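PDB 4M8A: ATP-dependent zinc metalloprotease FtsH from Thermotoga maritima, which probably acts as a processive, ATP-dependent zinc metallopeptidase on cytoplasmic and membrane proteins, this chain being its periplasmic domain. Local coordinates for residues K6-Y9 against T10-V13. Numbering follows the deposited sequence.
Sequences KLSY and TSFV
Over one face of the Tyr-9 ring lies the CG2 methyl of Val-13, a CH-pi contact with CG2 3.9 Å from the ring centroid and displaced toward the rim near CE2. The Phe-12 ring meets the same tyrosine obliquely, the two ring planes at 49°, with Tyr-9 CE1 at the edge of the phenylalanine. Both rings belong to the N-capped first turn of helix 9-17, which packs on the sheet of the periplasmic domain: Phe-12 reaches Leu-34, Val-36 and Val-46, while Tyr-9 sets its ring edge-to-face with Trp-50 and also packs on Val-62 of the second subunit. Tyr-9 CG stands anti to the backbone N (chi1 -174°), which carries the ring alongside the next turn to Val-13. An alanine in place of Tyr-9 would take away the ring and is likely to leave Val-13 CG2 and Trp-50 without their aromatic partner. Ahead of the helix, Leu-7 crosses Phe-12 at about a right angle, CD2 resting 4.0 Å from Phe-12 CB, and its CD1 presses tightly on Ser-11 CB at 3.5 Å. Backbone hydrogen bonds of the first turn run from Phe-12 N to Ser-8 O and from Val-13 N to Tyr-9 O, each 2.9 Å. Thr-10 OG1 bonds to Ile-66 O and Val-68 N of the second subunit. Ser-8 is the N-cap: its OG accepts from Ser-11 N at 3.0 Å (160° at the hydrogen), and a water joins that OG, 2.6 Å away, to Ser-11 OG.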
loop_
_atom_site.group_PDB
_atom_site.type_symbol
_atom_site.label_atom_id
_atom_site.label_comp_id
_atom_site.label_asym_id
_atom_site.label_seq_id
_atom_site.Cartn_x
_atom_site.Cartn_y
_atom_site.Cartn_z
ATOM N N LYS B 6 -25.993 -11.961 -4.264
ATOM C CA LYS B 6 -25.997 -10.726 -3.493
ATOM C C LYS B 6 -24.930 -10.814 -2.406
ATOM O O LYS B 6 -24.796 -11.839 -1.741
ATOM C CB LYS B 6 -27.384 -10.503 -2.882
ATOM C CG LYS B 6 -27.509 -9.290 -1.962
ATOM C CD LYS B 6 -27.293 -7.979 -2.716
ATOM C CE LYS B 6 -27.729 -6.769 -1.878
ATOM N NZ LYS B 6 -26.843 -6.509 -0.701
ATOM N N LEU B 7 -24.159 -9.743 -2.253
ATOM C CA LEU B 7 -23.083 -9.685 -1.276
ATOM C C LEU B 7 -23.147 -8.327 -0.576
ATOM O O LEU B 7 -23.249 -7.290 -1.229
ATOM C CB LEU B 7 -21.746 -9.854 -2.005
ATOM C CG LEU B 7 -20.446 -9.803 -1.215
ATOM C CD1 LEU B 7 -20.352 -11.010 -0.308
ATOM C CD2 LEU B 7 -19.267 -9.769 -2.177
ATOM N N SER B 8 -23.105 -8.317 0.749
ATOM C CA SER B 8 -23.157 -7.046 1.470
ATOM C C SER B 8 -21.848 -6.282 1.272
ATOM O O SER B 8 -20.802 -6.876 0.971
ATOM C CB SER B 8 -23.421 -7.268 2.973
ATOM O OG SER B 8 -22.261 -7.778 3.622
ATOM N N TYR B 9 -21.898 -4.969 1.458
ATOM C CA TYR B 9 -20.686 -4.168 1.405
ATOM C C TYR B 9 -19.668 -4.643 2.449
ATOM O O TYR B 9 -18.478 -4.770 2.156
ATOM C CB TYR B 9 -20.988 -2.662 1.528
ATOM C CG TYR B 9 -19.743 -1.834 1.322
ATOM C CD1 TYR B 9 -19.183 -1.688 0.057
ATOM C CD2 TYR B 9 -19.101 -1.241 2.392
ATOM C CE1 TYR B 9 -18.033 -0.958 -0.131
ATOM C CE2 TYR B 9 -17.934 -0.499 2.204
ATOM C CZ TYR B 9 -17.410 -0.369 0.941
ATOM O OH TYR B 9 -16.246 0.340 0.728
ATOM N N THR B 10 -20.128 -4.936 3.662
ATOM C CA THR B 10 -19.214 -5.410 4.698
ATOM C C THR B 10 -18.509 -6.699 4.286
ATOM O O THR B 10 -17.294 -6.833 4.454
ATOM C CB THR B 10 -19.961 -5.623 6.015
ATOM O OG1 THR B 10 -20.578 -4.391 6.379
ATOM C CG2 THR B 10 -19.007 -6.029 7.128
ATOM N N SER B 11 -19.269 -7.637 3.730
ATOM C CA SER B 11 -18.699 -8.910 3.305
ATOM C C SER B 11 -17.731 -8.718 2.136
ATOM O O SER B 11 -16.724 -9.419 2.044
ATOM C CB SER B 11 -19.792 -9.920 2.952
ATOM O OG SER B 11 -20.468 -10.390 4.114
ATOM N N PHE B 12 -18.027 -7.754 1.269
ATOM C CA PHE B 12 -17.138 -7.400 0.166
ATOM C C PHE B 12 -15.800 -6.907 0.700
ATOM O O PHE B 12 -14.743 -7.368 0.268
ATOM C CB PHE B 12 -17.787 -6.320 -0.705
ATOM C CG PHE B 12 -16.826 -5.611 -1.626
ATOM C CD1 PHE B 12 -16.164 -6.295 -2.635
ATOM C CD2 PHE B 12 -16.601 -4.247 -1.487
ATOM C CE1 PHE B 12 -15.276 -5.634 -3.480
ATOM C CE2 PHE B 12 -15.726 -3.578 -2.328
ATOM C CZ PHE B 12 -15.063 -4.270 -3.332
ATOM N N VAL B 13 -15.844 -5.964 1.639
ATOM C CA VAL B 13 -14.617 -5.464 2.253
ATOM C C VAL B 13 -13.844 -6.605 2.912
ATOM O O VAL B 13 -12.617 -6.682 2.773
ATOM C CB VAL B 13 -14.902 -4.308 3.241
ATOM C CG1 VAL B 13 -13.658 -3.924 3.989
ATOM C CG2 VAL B 13 -15.473 -3.109 2.490
HETATM O O HOH W 1 -23.099 -9.497 5.448
#